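Local coordinates for protein signal recognition particle receptor beta subunit (Mus musculus, PDB 2FH5) that binds GTP as one subunit of the signal recognition particle receptor, which, together with the particle, targets nascent secretory proteins to the endoplasmic reticulum membrane, at residues Ala9-Gly14 against Ser77-Val82; Val25-Gly30 against Ala201-Leu206; Glu143-Arg148 against Gly172-Phe177. All blocks are in the same frame, centred on the assembly; numbering follows the deposited sequence.

Interaction 1. Residues Ala9-Gly14 against Ser77-Val82; sequences AVLFVG and SSARAV
Ala9-Gly14 and Ser77-Val82 meet as two parallel neighbours in the middle of the mixed sheet of a P-loop GTPase, the strand 9-13 leading into the GTP-binding loop at Gly14 and the strand 79-87 only just entering the sheet. Pairing begins irregularly. Ala9 is bridged to Ala79, but Val10 is already opposite Ala81, so one extra residue, Arg80, is accommodated in a beta bulge. The carbonyl of Ala9 is the pivot: Ala9 O accepts Arg80 N at 2.7 Å and also accepts Ala81 N, with Ala81 N to Ala9 O at 3.3 Å, both donors lying in the carbonyl plane. Beyond the bulge the pairing becomes regular, with Leu11 N bonded to Ala81 O at 2.9 Å, the donor tilted 16° from the carbonyl plane. Past its CB, which lies beside Ala9 O, the Arg80 side chain turns away, its NE bonding to Ile213 O near the C terminus.

Side chains of the paired residues follow the two faces of the sheet. Val10 and Ala81 share one, where helix 204-213 covers them with Leu210, Trp209 and Ile213. Leu11 and Val82 share the other. The CG and CD1 of Leu11 also meet the methyl of Ala79, CD1 to Ala79 CB being 3.7 Å. On its far edge the strand 9-13 is bonded to strand 55-60, Val10 pairing with Thr57 and Ile59, so it is held from both flanks as it runs toward the nucleotide. The last touch along the pair is between valines: Val82 CG1, carried anti to its own backbone N (chi1 175°), reaches forward across the strands to Val13 CG2 at 3.9 Å.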
loop_
_atom_site.group_PDB
_atom_site.type_symbol
_atom_site.label_atom_id
_atom_site.label_comp_id
_atom_site.label_asym_id
_atom_site.label_seq_id
_atom_site.Cartn_x
_atom_site.Cartn_y
_atom_site.Cartn_z
ATOM N N ALA B 9 -5.331 -17.577 3.995
ATOM C CA ALA B 9 -4.853 -16.219 3.869
ATOM C C ALA B 9 -3.602 -15.826 4.635
ATOM O O ALA B 9 -3.340 -16.311 5.744
ATOM C CB ALA B 9 -5.982 -15.271 4.229
ATOM N N VAL B 10 -2.829 -14.944 4.003
ATOM C CA VAL B 10 -1.632 -14.370 4.588
ATOM C C VAL B 10 -1.908 -12.861 4.636
ATOM O O VAL B 10 -2.095 -12.230 3.605
ATOM C CB VAL B 10 -0.381 -14.573 3.726
ATOM C CG1 VAL B 10 0.814 -13.956 4.441
ATOM C CG2 VAL B 10 -0.155 -16.053 3.455
ATOM N N LEU B 11 -1.945 -12.298 5.836
ATOM C CA LEU B 11 -2.181 -10.877 6.003
ATOM C C LEU B 11 -0.893 -10.046 6.064
ATOM O O LEU B 11 0.023 -10.369 6.818
ATOM C CB LEU B 11 -2.981 -10.652 7.286
ATOM C CG LEU B 11 -4.193 -11.568 7.443
ATOM C CD1 LEU B 11 -4.971 -11.162 8.705
ATOM C CD2 LEU B 11 -5.079 -11.493 6.211
ATOM N N PHE B 12 -0.805 -8.995 5.253
ATOM C CA PHE B 12 0.353 -8.104 5.294
ATOM C C PHE B 12 -0.142 -6.867 6.061
ATOM O O PHE B 12 -1.123 -6.221 5.659
ATOM C CB PHE B 12 0.794 -7.711 3.886
ATOM C CG PHE B 12 1.480 -8.814 3.135
ATOM C CD1 PHE B 12 0.765 -9.911 2.666
ATOM C CD2 PHE B 12 2.855 -8.787 2.940
ATOM C CE1 PHE B 12 1.414 -10.971 2.014
ATOM C CE2 PHE B 12 3.507 -9.842 2.290
ATOM C CZ PHE B 12 2.777 -10.935 1.827
ATOM N N VAL B 13 0.513 -6.559 7.175
ATOM C CA VAL B 13 0.108 -5.441 8.010
ATOM C C VAL B 13 1.350 -4.662 8.374
ATOM O O VAL B 13 2.445 -5.184 8.252
ATOM C CB VAL B 13 -0.585 -5.932 9.328
ATOM C CG1 VAL B 13 -1.891 -6.700 9.013
ATOM C CG2 VAL B 13 0.379 -6.808 10.120
ATOM N N GLY B 14 1.184 -3.420 8.829
ATOM C CA GLY B 14 2.325 -2.592 9.186
ATOM C C GLY B 14 1.950 -1.137 9.043
ATOM O O GLY B 14 0.898 -0.812 8.456
ATOM N N SER B 77 -9.367 -14.138 11.696
ATOM C CA SER B 77 -9.755 -15.544 11.828
ATOM C C SER B 77 -9.513 -16.375 10.557
ATOM O O SER B 77 -9.506 -17.604 10.623
ATOM C CB SER B 77 -11.218 -15.660 12.266
ATOM O OG SER B 77 -12.098 -15.241 11.239
ATOM N N SER B 78 -9.297 -15.710 9.418
ATOM C CA SER B 78 -9.031 -16.391 8.136
ATOM C C SER B 78 -7.532 -16.534 7.847
ATOM O O SER B 78 -7.149 -17.111 6.821
ATOM C CB SER B 78 -9.640 -15.604 6.960
ATOM O OG SER B 78 -10.981 -15.203 7.210
ATOM N N ALA B 79 -6.688 -16.017 8.742
ATOM C CA ALA B 79 -5.249 -16.040 8.524
ATOM C C ALA B 79 -4.462 -17.281 8.910
ATOM O O ALA B 79 -4.505 -17.757 10.040
ATOM C CB ALA B 79 -4.619 -14.834 9.189
ATOM N N ARG B 80 -3.720 -17.779 7.942
ATOM C CA ARG B 80 -2.851 -18.910 8.133
ATOM C C ARG B 80 -1.515 -18.311 8.584
ATOM O O ARG B 80 -0.729 -18.957 9.290
ATOM C CB ARG B 80 -2.664 -19.630 6.803
ATOM C CG ARG B 80 -1.578 -20.660 6.786
ATOM C CD ARG B 80 -1.460 -21.250 5.394
ATOM N NE ARG B 80 -1.104 -22.665 5.436
ATOM C CZ ARG B 80 -1.945 -23.634 5.783
ATOM N NH1 ARG B 80 -3.198 -23.343 6.113
ATOM N NH2 ARG B 80 -1.528 -24.893 5.817
ATOM N N ALA B 81 -1.266 -17.069 8.160
ATOM C CA ALA B 81 -0.031 -16.379 8.500
ATOM C C ALA B 81 -0.181 -14.872 8.405
ATOM O O ALA B 81 -1.028 -14.364 7.677
ATOM C CB ALA B 81 1.097 -16.841 7.592
ATOM N N VAL B 82 0.666 -14.169 9.146
ATOM C CA VAL B 82 0.663 -12.724 9.183
ATOM C C VAL B 82 2.081 -12.261 8.946
ATOM O O VAL B 82 2.998 -12.783 9.576
ATOM C CB VAL B 82 0.220 -12.195 10.561
ATOM C CG1 VAL B 82 0.336 -10.651 10.613
ATOM C CG2 VAL B 82 -1.193 -12.635 10.833
#

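Interaction 2. Residues Val25-Gly30 against Ala201-Leu206; sequences VRLLTG and ADIQDL
Arg26 and Leu27, adjacent on the helix 20-29, carry one side of this contact, and Ala201, Ile203 and Leu206 carry the other. The apolar touches are made by branch ends. Ile203 points its CD1 between the two helix residues, 3.7 Å from Leu27 CD2. The same Ile203 CD1 is in van der Waals contact with the helix backbone, 3.8 Å from Arg26 O. Its CG1 sits between the backbone N and the carbonyl carbon (chi1 56°), from where an extended second torsion carries the terminal methyl to the helix. Further on, Leu27 CD1 meets Leu206 CD2 at 3.9 Å, the two side chains crossing at about a right angle.

In this P-loop GTPase fold the helix 20-29 follows the phosphate-binding loop, and helix 204-213 is the last of the chain; the contact therefore joins the first helix to the approach and opening turn of the last, Ile203 occupying the N-cap position of helix 204-213.

Arg26 makes the second kind of contact, through its shaft and one flat face. The methyl of Ala201 presses on the aliphatic part, CB to Arg26 CD being 3.4 Å, and the backbone N of Ala201 lies 3.6 Å above the guanidinium plane, displaced toward the rim. Polar interactions of the guanidinium are weak ones: NE and NH2 both turn to Gly30 O, while NH1 makes another weak bond, to the O of Ala191, a residue that binds GTP.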
loop_
_atom_site.group_PDB
_atom_site.type_symbol
_atom_site.label_atom_id
_atom_site.label_comp_id
_atom_site.label_asym_id
_atom_site.label_seq_id
_atom_site.Cartn_x
_atom_site.Cartn_y
_atom_site.Cartn_z
ATOM N N VAL B 25 2.775 -6.497 -4.674
ATOM C CA VAL B 25 2.920 -6.430 -6.130
ATOM C C VAL B 25 4.109 -7.268 -6.614
ATOM O O VAL B 25 3.999 -8.047 -7.551
ATOM C CB VAL B 25 3.113 -4.960 -6.608
ATOM C CG1 VAL B 25 3.474 -4.928 -8.089
ATOM C CG2 VAL B 25 1.839 -4.167 -6.363
ATOM N N ARG B 26 5.246 -7.077 -5.975
ATOM C CA ARG B 26 6.457 -7.806 -6.299
ATOM C C ARG B 26 6.275 -9.334 -6.228
ATOM O O ARG B 26 6.862 -10.065 -7.026
ATOM C CB ARG B 26 7.556 -7.406 -5.327
ATOM C CG ARG B 26 8.905 -7.483 -5.916
ATOM C CD ARG B 26 9.212 -6.146 -6.495
ATOM N NE ARG B 26 9.909 -6.237 -7.769
ATOM C CZ ARG B 26 10.393 -5.183 -8.411
ATOM N NH1 ARG B 26 10.256 -3.971 -7.873
ATOM N NH2 ARG B 26 10.972 -5.336 -9.600
ATOM N N LEU B 27 5.475 -9.805 -5.268
ATOM C CA LEU B 27 5.236 -11.229 -5.087
ATOM C C LEU B 27 4.333 -11.787 -6.163
ATOM O O LEU B 27 4.477 -12.935 -6.575
ATOM C CB LEU B 27 4.594 -11.514 -3.716
ATOM C CG LEU B 27 5.527 -11.488 -2.503
ATOM C CD1 LEU B 27 4.737 -11.497 -1.221
ATOM C CD2 LEU B 27 6.451 -12.680 -2.550
ATOM N N LEU B 28 3.399 -10.965 -6.609
ATOM C CA LEU B 28 2.430 -11.370 -7.608
ATOM C C LEU B 28 2.827 -11.174 -9.078
ATOM O O LEU B 28 2.291 -11.850 -9.945
ATOM C CB LEU B 28 1.118 -10.620 -7.346
ATOM C CG LEU B 28 0.373 -10.925 -6.050
ATOM C CD1 LEU B 28 -0.706 -9.873 -5.742
ATOM C CD2 LEU B 28 -0.234 -12.299 -6.200
ATOM N N THR B 29 3.760 -10.265 -9.356
ATOM C CA THR B 29 4.124 -9.956 -10.741
ATOM C C THR B 29 5.618 -9.895 -10.981
ATOM O O THR B 29 6.061 -9.902 -12.134
ATOM C CB THR B 29 3.600 -8.558 -11.176
ATOM O OG1 THR B 29 4.439 -7.553 -10.591
ATOM C CG2 THR B 29 2.173 -8.333 -10.722
ATOM N N GLY B 30 6.382 -9.769 -9.902
ATOM C CA GLY B 30 7.825 -9.673 -10.022
ATOM C C GLY B 30 8.218 -8.286 -10.467
ATOM O O GLY B 30 9.392 -8.002 -10.658
ATOM N N ALA B 201 13.669 -7.068 -7.396
ATOM C CA ALA B 201 13.795 -6.919 -5.955
ATOM C C ALA B 201 14.493 -8.102 -5.275
ATOM O O ALA B 201 14.893 -9.078 -5.922
ATOM C CB ALA B 201 12.407 -6.709 -5.343
ATOM N N ASP B 202 14.639 -7.985 -3.958
ATOM C CA ASP B 202 15.255 -9.009 -3.133
ATOM C C ASP B 202 14.217 -9.548 -2.155
ATOM O O ASP B 202 14.154 -9.125 -1.006
ATOM C CB ASP B 202 16.453 -8.430 -2.372
ATOM C CG ASP B 202 17.025 -9.409 -1.348
ATOM O OD1 ASP B 202 16.990 -10.647 -1.596
ATOM O OD2 ASP B 202 17.516 -8.933 -0.297
ATOM N N ILE B 203 13.401 -10.485 -2.625
ATOM C CA ILE B 203 12.364 -11.075 -1.794
ATOM C C ILE B 203 12.483 -12.600 -1.729
ATOM O O ILE B 203 11.501 -13.303 -1.468
ATOM C CB ILE B 203 10.938 -10.677 -2.312
ATOM C CG1 ILE B 203 10.760 -11.075 -3.784
ATOM C CG2 ILE B 203 10.737 -9.175 -2.186
ATOM C CD1 ILE B 203 9.292 -11.099 -4.229
ATOM N N GLN B 204 13.693 -13.103 -1.962
ATOM C CA GLN B 204 13.972 -14.544 -1.939
ATOM C C GLN B 204 13.572 -15.220 -0.632
ATOM O O GLN B 204 12.834 -16.210 -0.626
ATOM C CB GLN B 204 15.458 -14.780 -2.191
ATOM C CG GLN B 204 15.875 -14.564 -3.632
ATOM C CD GLN B 204 15.380 -15.680 -4.544
ATOM O OE1 GLN B 204 15.814 -16.833 -4.423
ATOM N NE2 GLN B 204 14.460 -15.347 -5.454
ATOM N N ASP B 205 14.065 -14.687 0.480
ATOM C CA ASP B 205 13.742 -15.253 1.784
ATOM C C ASP B 205 12.257 -15.246 2.075
ATOM O O ASP B 205 11.732 -16.222 2.620
ATOM C CB ASP B 205 14.478 -14.505 2.889
ATOM C CG ASP B 205 15.962 -14.767 2.866
ATOM O OD1 ASP B 205 16.352 -15.811 2.290
ATOM O OD2 ASP B 205 16.728 -13.952 3.431
ATOM N N LEU B 206 11.591 -14.148 1.707
ATOM C CA LEU B 206 10.153 -13.997 1.923
ATOM C C LEU B 206 9.358 -15.051 1.155
ATOM O O LEU B 206 8.423 -15.647 1.691
ATOM C CB LEU B 206 9.713 -12.591 1.504
ATOM C CG LEU B 206 8.219 -12.259 1.549
ATOM C CD1 LEU B 206 7.753 -12.261 2.983
ATOM C CD2 LEU B 206 7.979 -10.890 0.908
#

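Interaction 3. Residues Glu143-Arg148 against Gly172-Phe177; sequences ELNTLR and GKEFEF
Asn145 and Arg148, one turn apart on helix 133-150, grip the backbone of the loop 172-177 at Lys173 and Phe175. The hub is Asn145 OD1. It accepts the backbone N of Phe175 at 3.1 Å in a nearly straight bond (176° at the hydrogen), although this donor stands well above the plane of the amide. The same oxygen takes Arg148 NH2 at 2.7 Å, approaching nearly along the C=O axis, and a weaker bond from Arg148 NE. Asn145 reaches this position with CG anti to its backbone N (chi1 -176°).

Arg148 NH2 has a second acceptor, Lys173 O at 2.7 Å, which lies close to the guanidinium plane, while NH1 bonds to Leu168 O and Lys170 O. The guanidinium is thus fixed in rotation by loop carbonyls and the asparagine, with Phe175 CB resting over the centre of one face. Lys173 finds its own partner in the loop, NZ forming a salt bridge with Glu176 OE2 at 3.0 Å.

Beside these polar groups Leu144 CD1 packs 3.6 Å from Phe175 CE2 and 3.5 Å from Phe177 CZ. Phe175 CE2 in turn lies over the centre of the Phe177 ring, which meets Phe186 edge-to-face. Side chains of a helix holding the backbone of a loop in this way fasten the long connection between helix 133-150 and the edge strand 184-188 of the P-loop GTPase fold.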
loop_
_atom_site.group_PDB
_atom_site.type_symbol
_atom_site.label_atom_id
_atom_site.label_comp_id
_atom_site.label_asym_id
_atom_site.label_seq_id
_atom_site.Cartn_x
_atom_site.Cartn_y
_atom_site.Cartn_z
ATOM N N GLU B 143 11.419 -2.719 23.561
ATOM C CA GLU B 143 10.250 -1.848 23.553
ATOM C C GLU B 143 8.941 -2.541 23.975
ATOM O O GLU B 143 8.118 -1.962 24.668
ATOM C CB GLU B 143 10.095 -1.249 22.160
ATOM C CG GLU B 143 9.133 -0.093 22.091
ATOM C CD GLU B 143 9.697 1.151 22.746
ATOM O OE1 GLU B 143 10.872 1.501 22.448
ATOM O OE2 GLU B 143 8.957 1.771 23.546
ATOM N N LEU B 144 8.723 -3.775 23.541
ATOM C CA LEU B 144 7.502 -4.469 23.939
ATOM C C LEU B 144 7.617 -4.748 25.443
ATOM O O LEU B 144 6.622 -4.810 26.170
ATOM C CB LEU B 144 7.373 -5.768 23.151
ATOM C CG LEU B 144 7.162 -5.591 21.638
ATOM C CD1 LEU B 144 7.418 -6.889 20.918
ATOM C CD2 LEU B 144 5.757 -5.114 21.388
ATOM N N ASN B 145 8.854 -4.886 25.907
ATOM C CA ASN B 145 9.094 -5.140 27.310
ATOM C C ASN B 145 8.593 -4.015 28.174
ATOM O O ASN B 145 8.142 -4.250 29.281
ATOM C CB ASN B 145 10.575 -5.358 27.598
ATOM C CG ASN B 145 10.813 -5.709 29.044
ATOM O OD1 ASN B 145 10.271 -6.700 29.558
ATOM N ND2 ASN B 145 11.603 -4.895 29.720
ATOM N N THR B 146 8.678 -2.784 27.691
ATOM C CA THR B 146 8.171 -1.663 28.487
ATOM C C THR B 146 6.676 -1.521 28.281
ATOM O O THR B 146 5.950 -1.219 29.216
ATOM C CB THR B 146 8.834 -0.323 28.119
ATOM O OG1 THR B 146 10.224 -0.379 28.441
ATOM C CG2 THR B 146 8.210 0.811 28.905
ATOM N N LEU B 147 6.220 -1.756 27.056
ATOM C CA LEU B 147 4.798 -1.636 26.741
ATOM C C LEU B 147 3.873 -2.549 27.540
ATOM O O LEU B 147 2.780 -2.132 27.893
ATOM C CB LEU B 147 4.540 -1.880 25.248
ATOM C CG LEU B 147 4.596 -0.699 24.288
ATOM C CD1 LEU B 147 4.398 -1.225 22.894
ATOM C CD2 LEU B 147 3.507 0.334 24.639
ATOM N N ARG B 148 4.279 -3.785 27.813
ATOM C CA ARG B 148 3.401 -4.664 28.572
ATOM C C ARG B 148 3.199 -4.176 30.002
ATOM O O ARG B 148 2.309 -4.649 30.707
ATOM C CB ARG B 148 3.926 -6.099 28.557
ATOM C CG ARG B 148 5.321 -6.210 28.973
ATOM C CD ARG B 148 5.820 -7.646 28.917
ATOM N NE ARG B 148 7.139 -7.704 29.549
ATOM C CZ ARG B 148 7.714 -8.815 29.981
ATOM N NH1 ARG B 148 7.087 -9.969 29.846
ATOM N NH2 ARG B 148 8.913 -8.759 30.549
ATOM N N GLY B 172 7.846 -11.703 35.129
ATOM C CA GLY B 172 9.125 -11.617 35.806
ATOM C C GLY B 172 10.382 -11.691 34.967
ATOM O O GLY B 172 11.469 -11.478 35.486
ATOM N N LYS B 173 10.270 -12.007 33.685
ATOM C CA LYS B 173 11.473 -12.043 32.854
ATOM C C LYS B 173 11.380 -11.096 31.649
ATOM O O LYS B 173 10.325 -10.989 31.014
ATOM C CB LYS B 173 11.758 -13.464 32.363
ATOM C CG LYS B 173 13.175 -13.578 31.804
ATOM C CD LYS B 173 13.426 -14.833 30.977
ATOM C CE LYS B 173 14.759 -14.680 30.255
ATOM N NZ LYS B 173 14.835 -13.335 29.561
ATOM N N GLU B 174 12.487 -10.416 31.345
ATOM C CA GLU B 174 12.558 -9.484 30.220
ATOM C C GLU B 174 11.989 -10.114 28.941
ATOM O O GLU B 174 12.424 -11.184 28.518
ATOM C CB GLU B 174 14.010 -9.050 29.991
ATOM C CG GLU B 174 14.666 -8.441 31.232
ATOM C CD GLU B 174 14.352 -6.956 31.436
ATOM O OE1 GLU B 174 14.970 -6.122 30.736
ATOM O OE2 GLU B 174 13.493 -6.621 32.287
ATOM N N PHE B 175 11.017 -9.434 28.332
ATOM C CA PHE B 175 10.360 -9.920 27.119
ATOM C C PHE B 175 11.267 -10.319 25.967
ATOM O O PHE B 175 12.263 -9.658 25.698
ATOM C CB PHE B 175 9.379 -8.889 26.554
ATOM C CG PHE B 175 8.692 -9.364 25.305
ATOM C CD1 PHE B 175 7.637 -10.260 25.384
ATOM C CD2 PHE B 175 9.189 -9.038 24.057
ATOM C CE1 PHE B 175 7.100 -10.832 24.248
ATOM C CE2 PHE B 175 8.650 -9.618 22.909
ATOM C CZ PHE B 175 7.609 -10.514 23.014
ATOM N N GLU B 176 10.884 -11.394 25.281
ATOM C CA GLU B 176 11.610 -11.882 24.112
ATOM C C GLU B 176 10.580 -12.605 23.282
ATOM O O GLU B 176 9.666 -13.199 23.832
ATOM C CB GLU B 176 12.739 -12.844 24.505
ATOM C CG GLU B 176 14.023 -12.135 24.893
ATOM C CD GLU B 176 15.088 -13.078 25.429
ATOM O OE1 GLU B 176 15.611 -13.918 24.662
ATOM O OE2 GLU B 176 15.399 -12.970 26.634
ATOM N N PHE B 177 10.711 -12.543 21.963
ATOM C CA PHE B 177 9.758 -13.208 21.080
ATOM C C PHE B 177 9.686 -14.722 21.271
ATOM O O PHE B 177 8.614 -15.309 21.113
ATOM C CB PHE B 177 10.080 -12.871 19.626
ATOM C CG PHE B 177 9.738 -11.450 19.241
ATOM C CD1 PHE B 177 8.411 -11.069 19.034
ATOM C CD2 PHE B 177 10.745 -10.490 19.092
ATOM C CE1 PHE B 177 8.090 -9.737 18.680
ATOM C CE2 PHE B 177 10.443 -9.161 18.739
ATOM C CZ PHE B 177 9.115 -8.781 18.533
#

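From the N terminus, strand 9-13 is joined to strand 79-87 in interaction 1, closing a loop that includes helix 20-29, the strands 42-47 and 55-60 and helix 65-75. Interaction 2 starts inside that loop and ends near the C terminus, so the two cross; they also touch, Phe12 CZ lying 3.7 Å from Leu27 CD1. Interaction 3 closes a shorter loop later, in series with interaction 1 and nested within the span of interaction 2. It lies across the chain's centre from interaction 2, their centres about 32 Å apart. Together they tie the middle of the sheet, the first and last helices, and the peripheral helix 133-150 with its following loop.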